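Local coordinates for protein hydrolase, alpha/beta hydrolase FOLD family (Staphylococcus aureus, PDB 2XMZ) that probably catalyses, as a MenH synthase, formation of 2-succinyl-6-hydroxy-2,4-cyclohexadiene-1-carboxylate, a step of menaquinone biosynthesis, at residues I102-L113 and R202-L213; M92-N103 and Y191-L199. One frame throughout, in Å; residues are numbered along the deposited sequence.

Contact 1 (I102-L113 and R202-L213)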
loop_
_atom_site.group_PDB
_atom_site.type_symbol
_atom_site.label_atom_id
_atom_site.label_comp_id
_atom_site.label_asym_id
_atom_site.label_seq_id
_atom_site.Cartn_x
_atom_site.Cartn_y
_atom_site.Cartn_z
ATOM N N ILE A 102 3.135 13.832 -0.679
ATOM C CA ILE A 102 3.496 15.050 0.052
ATOM C C ILE A 102 4.967 15.457 -0.126
ATOM O O ILE A 102 5.284 16.646 -0.199
ATOM C CB ILE A 102 3.205 14.853 1.565
ATOM C CG1 ILE A 102 1.695 14.706 1.788
ATOM C CG2 ILE A 102 3.779 15.996 2.416
ATOM C CD1 ILE A 102 1.310 14.042 3.116
ATOM N N ASN A 103 5.852 14.467 -0.193
ATOM C CA ASN A 103 7.287 14.710 -0.115
ATOM C C ASN A 103 8.066 14.241 -1.317
ATOM O O ASN A 103 9.249 14.564 -1.431
ATOM C CB ASN A 103 7.861 14.029 1.123
ATOM C CG ASN A 103 7.333 14.632 2.402
ATOM O OD1 ASN A 103 7.594 15.783 2.702
ATOM N ND2 ASN A 103 6.583 13.852 3.156
ATOM N N GLY A 104 7.417 13.489 -2.211
ATOM C CA GLY A 104 8.103 12.938 -3.391
ATOM C C GLY A 104 8.613 13.978 -4.370
ATOM O O GLY A 104 8.114 15.111 -4.433
ATOM N N HIS A 105 9.600 13.592 -5.159
ATOM C CA HIS A 105 10.283 14.548 -5.999
ATOM C C HIS A 105 9.816 14.496 -7.450
ATOM O O HIS A 105 10.090 15.407 -8.236
ATOM C CB HIS A 105 11.804 14.443 -5.789
ATOM C CG HIS A 105 12.212 14.729 -4.365
ATOM N ND1 HIS A 105 12.527 13.733 -3.461
ATOM C CD2 HIS A 105 12.279 15.897 -3.674
ATOM C CE1 HIS A 105 12.812 14.274 -2.289
ATOM N NE2 HIS A 105 12.659 15.586 -2.388
ATOM N N ILE A 106 9.067 13.453 -7.793
ATOM C CA ILE A 106 8.394 13.401 -9.091
ATOM C C ILE A 106 6.898 13.656 -8.838
ATOM O O ILE A 106 6.269 12.920 -8.091
ATOM C CB ILE A 106 8.595 12.023 -9.811
ATOM C CG1 ILE A 106 10.104 11.663 -9.954
ATOM C CG2 ILE A 106 7.817 11.988 -11.131
ATOM C CD1 ILE A 106 10.951 12.649 -10.737
ATOM N N PRO A 107 6.337 14.712 -9.438
ATOM C CA PRO A 107 4.903 14.987 -9.208
ATOM C C PRO A 107 4.015 13.869 -9.773
ATOM O O PRO A 107 4.200 13.424 -10.919
ATOM C CB PRO A 107 4.657 16.288 -9.991
ATOM C CG PRO A 107 6.053 16.925 -10.114
ATOM C CD PRO A 107 6.996 15.755 -10.251
ATOM N N ILE A 108 3.067 13.424 -8.965
ATOM C CA ILE A 108 2.087 12.460 -9.411
ATOM C C ILE A 108 0.862 13.186 -9.986
ATOM O O ILE A 108 0.649 14.370 -9.715
ATOM C CB ILE A 108 1.734 11.471 -8.289
ATOM C CG1 ILE A 108 1.038 12.160 -7.097
ATOM C CG2 ILE A 108 3.014 10.694 -7.833
ATOM C CD1 ILE A 108 0.420 11.126 -6.137
ATOM N N SER A 109 0.085 12.484 -10.797
ATOM C CA SER A 109 -1.099 13.036 -11.402
ATOM C C SER A 109 -2.328 12.782 -10.546
ATOM O O SER A 109 -3.140 13.674 -10.370
ATOM C CB SER A 109 -1.291 12.450 -12.788
ATOM O OG SER A 109 -0.502 13.185 -13.703
ATOM N N ASN A 110 -2.433 11.567 -10.014
ATOM C CA ASN A 110 -3.562 11.133 -9.169
ATOM C C ASN A 110 -3.054 10.256 -8.033
ATOM O O ASN A 110 -1.947 9.672 -8.110
ATOM C CB ASN A 110 -4.589 10.290 -9.957
ATOM C CG ASN A 110 -5.119 10.995 -11.188
ATOM O OD1 ASN A 110 -5.942 11.906 -11.098
ATOM N ND2 ASN A 110 -4.682 10.546 -12.352
ATOM N N LEU A 111 -3.881 10.122 -7.002
ATOM C CA LEU A 111 -3.519 9.320 -5.848
ATOM C C LEU A 111 -4.623 8.347 -5.498
ATOM O O LEU A 111 -5.789 8.703 -5.494
ATOM C CB LEU A 111 -3.190 10.223 -4.660
ATOM C CG LEU A 111 -2.698 9.555 -3.374
ATOM C CD1 LEU A 111 -1.318 8.827 -3.556
ATOM C CD2 LEU A 111 -2.642 10.583 -2.255
ATOM N N ILE A 112 -4.262 7.096 -5.229
ATOM C CA ILE A 112 -5.271 6.121 -4.795
ATOM C C ILE A 112 -4.794 5.427 -3.545
ATOM O O ILE A 112 -3.664 4.929 -3.469
ATOM C CB ILE A 112 -5.687 5.067 -5.875
ATOM C CG1 ILE A 112 -6.161 5.757 -7.145
ATOM C CG2 ILE A 112 -6.831 4.216 -5.332
ATOM C CD1 ILE A 112 -6.313 4.808 -8.396
ATOM N N LEU A 113 -5.683 5.398 -2.563
ATOM C CA LEU A 113 -5.383 4.883 -1.247
ATOM C C LEU A 113 -6.407 3.814 -0.877
ATOM O O LEU A 113 -7.620 4.076 -0.870
ATOM C CB LEU A 113 -5.458 6.037 -0.233
ATOM C CG LEU A 113 -4.559 7.245 -0.572
ATOM C CD1 LEU A 113 -4.822 8.349 0.429
ATOM C CD2 LEU A 113 -3.091 6.871 -0.559
ATOM N N ARG A 202 -0.502 17.474 6.928
ATOM C CA ARG A 202 0.021 17.719 5.576
ATOM C C ARG A 202 -0.908 17.175 4.482
ATOM O O ARG A 202 -0.627 17.337 3.312
ATOM C CB ARG A 202 1.438 17.124 5.421
ATOM C CG ARG A 202 2.553 17.871 6.205
ATOM C CD ARG A 202 3.880 17.871 5.410
ATOM N NE ARG A 202 5.031 18.357 6.173
ATOM C CZ ARG A 202 5.394 19.637 6.287
ATOM N NH1 ARG A 202 6.464 19.958 7.010
ATOM N NH2 ARG A 202 4.697 20.607 5.683
ATOM N N LEU A 203 -2.009 16.515 4.862
ATOM C CA LEU A 203 -2.982 15.992 3.871
ATOM C C LEU A 203 -3.572 17.067 2.966
ATOM O O LEU A 203 -3.864 16.802 1.790
ATOM C CB LEU A 203 -4.137 15.244 4.559
ATOM C CG LEU A 203 -3.777 13.932 5.259
ATOM C CD1 LEU A 203 -5.049 13.274 5.790
ATOM C CD2 LEU A 203 -2.980 12.988 4.314
ATOM N N LYS A 204 -3.772 18.262 3.526
ATOM C CA LYS A 204 -4.281 19.394 2.772
ATOM C C LYS A 204 -3.321 19.857 1.674
ATOM O O LYS A 204 -3.728 20.557 0.764
ATOM C CB LYS A 204 -4.668 20.574 3.689
ATOM C CG LYS A 204 -3.539 21.172 4.496
ATOM C CD LYS A 204 -4.089 22.256 5.412
ATOM C CE LYS A 204 -3.320 22.337 6.695
ATOM N NZ LYS A 204 -1.909 22.735 6.459
ATOM N N GLU A 205 -2.062 19.430 1.745
ATOM C CA GLU A 205 -1.089 19.789 0.733
ATOM C C GLU A 205 -1.277 18.961 -0.522
ATOM O O GLU A 205 -0.780 19.319 -1.564
ATOM C CB GLU A 205 0.329 19.573 1.253
ATOM C CG GLU A 205 0.587 20.198 2.615
ATOM C CD GLU A 205 2.059 20.190 2.954
ATOM O OE1 GLU A 205 2.419 20.613 4.066
ATOM O OE2 GLU A 205 2.854 19.735 2.105
ATOM N N ILE A 206 -1.988 17.847 -0.424
ATOM C CA ILE A 206 -2.133 16.929 -1.557
ATOM C C ILE A 206 -3.217 17.492 -2.460
ATOM O O ILE A 206 -4.373 17.428 -2.110
ATOM C CB ILE A 206 -2.526 15.491 -1.067
ATOM C CG1 ILE A 206 -1.428 14.905 -0.183
ATOM C CG2 ILE A 206 -2.811 14.543 -2.263
ATOM C CD1 ILE A 206 -1.819 13.568 0.392
ATOM N N LYS A 207 -2.847 18.043 -3.614
ATOM C CA LYS A 207 -3.820 18.723 -4.468
ATOM C C LYS A 207 -4.370 17.870 -5.615
ATOM O O LYS A 207 -5.309 18.292 -6.283
ATOM C CB LYS A 207 -3.238 20.016 -5.063
ATOM C CG LYS A 207 -2.479 20.922 -4.104
ATOM C CD LYS A 207 -3.316 21.363 -2.920
ATOM C CE LYS A 207 -2.500 22.323 -2.071
ATOM N NZ LYS A 207 -3.142 22.593 -0.759
ATOM N N VAL A 208 -3.777 16.699 -5.859
ATOM C CA VAL A 208 -4.149 15.878 -7.015
ATOM C C VAL A 208 -5.460 15.147 -6.730
ATOM O O VAL A 208 -5.810 14.940 -5.568
ATOM C CB VAL A 208 -3.012 14.877 -7.430
ATOM C CG1 VAL A 208 -1.766 15.655 -7.906
ATOM C CG2 VAL A 208 -2.665 13.902 -6.311
ATOM N N PRO A 209 -6.208 14.785 -7.789
ATOM C CA PRO A 209 -7.386 13.970 -7.538
ATOM C C PRO A 209 -7.008 12.709 -6.758
ATOM O O PRO A 209 -6.045 12.031 -7.115
ATOM C CB PRO A 209 -7.879 13.623 -8.942
ATOM C CG PRO A 209 -7.421 14.834 -9.791
ATOM C CD PRO A 209 -6.108 15.240 -9.191
ATOM N N THR A 210 -7.763 12.411 -5.704
ATOM C CA THR A 210 -7.448 11.292 -4.799
ATOM C C THR A 210 -8.682 10.417 -4.616
ATOM O O THR A 210 -9.785 10.927 -4.321
ATOM C CB THR A 210 -6.934 11.810 -3.439
ATOM O OG1 THR A 210 -5.730 12.557 -3.649
ATOM C CG2 THR A 210 -6.617 10.666 -2.465
ATOM N N LEU A 211 -8.520 9.112 -4.841
ATOM C CA LEU A 211 -9.581 8.157 -4.544
ATOM C C LEU A 211 -9.200 7.439 -3.259
ATOM O O LEU A 211 -8.117 6.925 -3.149
ATOM C CB LEU A 211 -9.738 7.123 -5.661
ATOM C CG LEU A 211 -10.766 5.998 -5.438
ATOM C CD1 LEU A 211 -12.237 6.532 -5.399
ATOM C CD2 LEU A 211 -10.607 4.921 -6.503
ATOM N N ILE A 212 -10.105 7.425 -2.288
ATOM C CA ILE A 212 -9.881 6.710 -1.030
ATOM C C ILE A 212 -10.869 5.557 -0.898
ATOM O O ILE A 212 -12.083 5.739 -1.066
ATOM C CB ILE A 212 -9.973 7.669 0.181
ATOM C CG1 ILE A 212 -8.898 8.761 0.067
ATOM C CG2 ILE A 212 -9.873 6.890 1.491
ATOM C CD1 ILE A 212 -9.223 10.079 0.795
ATOM N N LEU A 213 -10.339 4.365 -0.626
ATOM C CA LEU A 213 -11.151 3.162 -0.507
ATOM C C LEU A 213 -10.959 2.589 0.886
ATOM O O LEU A 213 -9.836 2.526 1.395
ATOM C CB LEU A 213 -10.758 2.128 -1.566
ATOM C CG LEU A 213 -10.731 2.593 -3.029
ATOM C CD1 LEU A 213 -10.200 1.514 -3.942
ATOM C CD2 LEU A 213 -12.101 3.037 -3.503
#
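Leu111 and Thr210 sit side by side on neighbouring parallel strands and point the same way, with Leu111 CB 3.6 Å from Thr210 OG1. On the other face of the sheet Ile112 and Leu211 do likewise through Ile112 CG2 and Leu211 CD2, while Leu113 CD1 reaches Ile212 CG1 on the face of Leu111. Four alternating backbone bonds tie the strands, which run within 5° of parallel, from Leu111 N to Pro209 O at the start to Leu213 N to Leu113 O, 2.7 Å, at the end.

Toward and before the start of the strands, side chains cross instead. Ile206 lies at about a right angle to both Leu111 and Ile102: its CG2 meets Leu111 CD2 at 4.0 Å and its CG1 meets Ile102 CG1 at 3.7 Å. Ile102 has CG1 beside the backbone N (chi1 -66°), and its CG2, anti to that N, packs on Arg202 CD at 3.5 Å. Arg202 forms a salt bridge within its own segment, NH2 to the syn lone pair of Glu205 OE1. Val208 CB lies 3.2 Å from Ser109 O, and Asn110 OD1 rests against Pro209 CB.

This pairs strand 110-114 with strand 210-215, next to the outer strand 235-240 of the alpha/beta hydrolase sheet. With polar bonds across it all from backbone and packing mostly aliphatic, hydrogen bonds probably set the register while branched side chains from the two strands pair on both faces.

Contact 2 (M92-N103 and Y191-L199)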
loop_
_atom_site.group_PDB
_atom_site.type_symbol
_atom_site.label_atom_id
_atom_site.label_comp_id
_atom_site.label_asym_id
_atom_site.label_seq_id
_atom_site.Cartn_x
_atom_site.Cartn_y
_atom_site.Cartn_z
ATOM N N MET A 92 0.092 -0.566 4.210
ATOM C CA MET A 92 1.503 -0.075 4.319
ATOM C C MET A 92 1.952 0.720 3.105
ATOM O O MET A 92 2.590 1.764 3.254
ATOM C CB MET A 92 2.494 -1.230 4.567
ATOM C CG MET A 92 3.997 -0.833 4.493
ATOM S SD MET A 92 5.051 -2.287 4.661
ATOM C CE MET A 92 5.168 -2.805 2.957
ATOM N N GLY A 93 1.674 0.204 1.912
ATOM C CA GLY A 93 1.983 0.912 0.678
ATOM C C GLY A 93 1.236 2.225 0.487
ATOM O O GLY A 93 1.716 3.114 -0.233
ATOM N N GLY A 94 0.066 2.351 1.116
ATOM C CA GLY A 94 -0.673 3.617 1.111
ATOM C C GLY A 94 -0.027 4.649 1.997
ATOM O O GLY A 94 -0.150 5.845 1.732
ATOM N N ARG A 95 0.665 4.185 3.045
ATOM C CA ARG A 95 1.409 5.099 3.925
ATOM C C ARG A 95 2.585 5.671 3.157
ATOM O O ARG A 95 2.864 6.862 3.214
ATOM C CB ARG A 95 1.875 4.410 5.214
ATOM C CG ARG A 95 0.701 3.870 6.075
ATOM C CD ARG A 95 1.148 3.374 7.452
ATOM N NE ARG A 95 1.928 2.119 7.462
ATOM C CZ ARG A 95 3.257 2.053 7.599
ATOM N NH1 ARG A 95 3.976 3.174 7.713
ATOM N NH2 ARG A 95 3.873 0.862 7.658
ATOM N N VAL A 96 3.243 4.807 2.403
ATOM C CA VAL A 96 4.270 5.236 1.483
ATOM C C VAL A 96 3.688 6.171 0.396
ATOM O O VAL A 96 4.295 7.199 0.092
ATOM C CB VAL A 96 5.020 4.030 0.877
ATOM C CG1 VAL A 96 6.000 4.477 -0.211
ATOM C CG2 VAL A 96 5.743 3.276 1.976
ATOM N N ALA A 97 2.517 5.853 -0.146
ATOM C CA ALA A 97 1.959 6.682 -1.212
ATOM C C ALA A 97 1.568 8.053 -0.687
ATOM O O ALA A 97 1.762 9.075 -1.359
ATOM C CB ALA A 97 0.762 5.990 -1.898
ATOM N N LEU A 98 1.036 8.108 0.532
ATOM C CA LEU A 98 0.728 9.426 1.124
ATOM C C LEU A 98 2.003 10.234 1.352
ATOM O O LEU A 98 2.068 11.417 1.010
ATOM C CB LEU A 98 -0.009 9.243 2.463
ATOM C CG LEU A 98 -1.525 9.047 2.349
ATOM C CD1 LEU A 98 -2.089 8.547 3.682
ATOM C CD2 LEU A 98 -2.194 10.327 1.975
ATOM N N TYR A 99 3.038 9.581 1.894
ATOM C CA TYR A 99 4.307 10.256 2.135
ATOM C C TYR A 99 4.851 10.772 0.824
ATOM O O TYR A 99 5.358 11.918 0.736
ATOM C CB TYR A 99 5.321 9.333 2.833
ATOM C CG TYR A 99 6.561 10.077 3.280
ATOM C CD1 TYR A 99 6.639 10.623 4.550
ATOM C CD2 TYR A 99 7.639 10.259 2.415
ATOM C CE1 TYR A 99 7.773 11.327 4.980
ATOM C CE2 TYR A 99 8.790 10.975 2.830
ATOM C CZ TYR A 99 8.836 11.503 4.111
ATOM O OH TYR A 99 9.944 12.200 4.542
ATOM N N TYR A 100 4.726 9.951 -0.211
ATOM C CA TYR A 100 5.256 10.315 -1.491
ATOM C C TYR A 100 4.467 11.448 -2.135
ATOM O O TYR A 100 5.066 12.324 -2.740
ATOM C CB TYR A 100 5.353 9.133 -2.461
ATOM C CG TYR A 100 6.266 9.478 -3.607
ATOM C CD1 TYR A 100 7.649 9.282 -3.504
ATOM C CD2 TYR A 100 5.762 10.062 -4.780
ATOM C CE1 TYR A 100 8.492 9.626 -4.559
ATOM C CE2 TYR A 100 6.580 10.395 -5.820
ATOM C CZ TYR A 100 7.955 10.183 -5.699
ATOM O OH TYR A 100 8.771 10.529 -6.741
ATOM N N ALA A 101 3.142 11.424 -2.005
ATOM C CA ALA A 101 2.297 12.512 -2.531
ATOM C C ALA A 101 2.686 13.851 -1.938
ATOM O O ALA A 101 2.550 14.877 -2.597
ATOM C CB ALA A 101 0.796 12.240 -2.275
ATOM N N ILE A 102 3.135 13.832 -0.679
ATOM C CA ILE A 102 3.496 15.050 0.052
ATOM C C ILE A 102 4.967 15.457 -0.126
ATOM O O ILE A 102 5.284 16.646 -0.199
ATOM C CB ILE A 102 3.205 14.853 1.565
ATOM C CG1 ILE A 102 1.695 14.706 1.788
ATOM C CG2 ILE A 102 3.779 15.996 2.416
ATOM C CD1 ILE A 102 1.310 14.042 3.116
ATOM N N ASN A 103 5.852 14.467 -0.193
ATOM C CA ASN A 103 7.287 14.710 -0.115
ATOM C C ASN A 103 8.066 14.241 -1.317
ATOM O O ASN A 103 9.249 14.564 -1.431
ATOM C CB ASN A 103 7.861 14.029 1.123
ATOM C CG ASN A 103 7.333 14.632 2.402
ATOM O OD1 ASN A 103 7.594 15.783 2.702
ATOM N ND2 ASN A 103 6.583 13.852 3.156
ATOM N N TYR A 191 10.172 1.498 8.940
ATOM C CA TYR A 191 9.038 2.278 8.378
ATOM C C TYR A 191 7.654 1.824 8.816
ATOM O O TYR A 191 6.635 2.125 8.163
ATOM C CB TYR A 191 9.146 2.504 6.867
ATOM C CG TYR A 191 9.047 1.298 5.957
ATOM C CD1 TYR A 191 7.889 1.083 5.203
ATOM C CD2 TYR A 191 10.114 0.417 5.792
ATOM C CE1 TYR A 191 7.785 0.042 4.306
ATOM C CE2 TYR A 191 10.027 -0.666 4.885
ATOM C CZ TYR A 191 8.841 -0.843 4.150
ATOM O OH TYR A 191 8.675 -1.865 3.237
ATOM N N GLY A 192 7.628 1.138 9.953
ATOM C CA GLY A 192 6.385 0.840 10.625
ATOM C C GLY A 192 5.655 2.125 10.944
ATOM O O GLY A 192 6.255 3.229 10.979
ATOM N N THR A 193 4.362 1.985 11.194
ATOM C CA THR A 193 3.479 3.133 11.394
ATOM C C THR A 193 3.926 3.987 12.559
ATOM O O THR A 193 3.777 5.210 12.528
ATOM C CB THR A 193 2.025 2.690 11.542
ATOM O OG1 THR A 193 1.656 1.995 10.345
ATOM C CG2 THR A 193 1.091 3.917 11.733
ATOM N N GLY A 194 4.521 3.335 13.557
ATOM C CA GLY A 194 5.028 4.015 14.733
ATOM C C GLY A 194 6.222 4.896 14.417
ATOM O O GLY A 194 6.487 5.845 15.140
ATOM N N GLN A 195 6.945 4.576 13.346
ATOM C CA GLN A 195 8.089 5.384 12.901
ATOM C C GLN A 195 7.692 6.509 11.961
ATOM O O GLN A 195 8.463 7.464 11.773
ATOM C CB GLN A 195 9.143 4.524 12.176
ATOM C CG GLN A 195 9.601 3.289 12.942
ATOM C CD GLN A 195 10.249 3.601 14.267
ATOM O OE1 GLN A 195 10.158 2.802 15.216
ATOM N NE2 GLN A 195 10.887 4.765 14.361
ATOM N N MET A 196 6.519 6.385 11.347
ATOM C CA MET A 196 6.102 7.317 10.313
ATOM C C MET A 196 5.758 8.669 10.915
ATOM O O MET A 196 5.112 8.720 11.966
ATOM C CB MET A 196 4.874 6.747 9.641
ATOM C CG MET A 196 4.366 7.499 8.451
ATOM S SD MET A 196 2.866 6.607 8.015
ATOM C CE MET A 196 2.226 7.745 6.806
ATOM N N PRO A 197 6.178 9.771 10.257
ATOM C CA PRO A 197 5.699 11.056 10.747
ATOM C C PRO A 197 4.185 11.146 10.618
ATOM O O PRO A 197 3.582 10.509 9.740
ATOM C CB PRO A 197 6.360 12.069 9.803
ATOM C CG PRO A 197 7.498 11.330 9.155
ATOM C CD PRO A 197 6.971 9.927 9.025
ATOM N N ASN A 198 3.582 11.916 11.508
ATOM C CA ASN A 198 2.146 12.192 11.478
ATOM C C ASN A 198 1.833 13.078 10.267
ATOM O O ASN A 198 2.053 14.296 10.306
ATOM C CB ASN A 198 1.738 12.903 12.779
ATOM C CG ASN A 198 0.361 13.535 12.702
ATOM O OD1 ASN A 198 -0.492 13.098 11.937
ATOM N ND2 ASN A 198 0.135 14.560 13.517
ATOM N N LEU A 199 1.302 12.473 9.207
ATOM C CA LEU A 199 1.034 13.212 7.952
ATOM C C LEU A 199 -0.354 13.856 7.916
ATOM O O LEU A 199 -0.741 14.478 6.911
ATOM C CB LEU A 199 1.246 12.309 6.733
ATOM C CG LEU A 199 2.653 11.744 6.518
ATOM C CD1 LEU A 199 2.636 10.860 5.272
ATOM C CD2 LEU A 199 3.688 12.847 6.368
#
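The carbonyl oxygen of Tyr191 takes two hydrogen bonds from one guanidinium: Arg95 NH1 lies 2.9 Å from Tyr191 O and Arg95 NH2 3.1 Å. The grip is end-on, with the oxygen almost in the guanidinium plane and both nitrogens tilted about 20° or less from the plane of the carbonyl. NH1 turns its other N-H, near the guanidinium plane, to Met196 SD in a weak bond. Thr193 OG1 sits over one face, 2.9 Å from Arg95 NE, but at an angle too poor for a hydrogen bond. A bend at chi3 (-71°) turns the arginine's end toward this loop, where edge and face contacts should limit its rotation.

The side chains of Met92 and Tyr191 cross at about a right angle, and Met92 SD, 3.6 Å from Tyr191 CE1, makes an oblique Met-aromatic contact; the tyrosine's hydroxyl is bonded to Pro51 O. At the far end of the helix Leu199 pushes CD1 to 3.6 Å from Tyr99 CA and slides past Ile102 in the opposite direction. Pro197 CG meets the edge of the Tyr99 ring, while Asn103 ND2 lies over the centre of one face.

The 191-199 loop thus runs along one side of helix 92-103. Helix 66-77 packs beside that helix through Phe66, Ile69 and Thr70, strand 110-114 underlies it at Ala97, Leu98 and Ala101, and helix 123-143 touches the loop at Thr193.

In the fold
Helix 92-103 is common to both contacts, whose centres lie about 12 Å apart: contact 2 uses its whole length, contact 1 its last two residues and the chain leading into strand 110-114. They share Ile102 and Asn103 and touch directly, Leu98 CD2 lying 3.6 Å from both Ile206 CD1 and Leu203 CD2, and Tyr100 OH 3.1 Å from Ile106 N in a probable hydrogen bond. The start of the helix carries Gly93 of what looks like a GxSxG nucleophile elbow, with Ser91 just ahead and His245 and Asp218 as its likely triad partners. The side chain of Met92 lies near the presumed triad and that of Leu113 near the elbow, neither in contact.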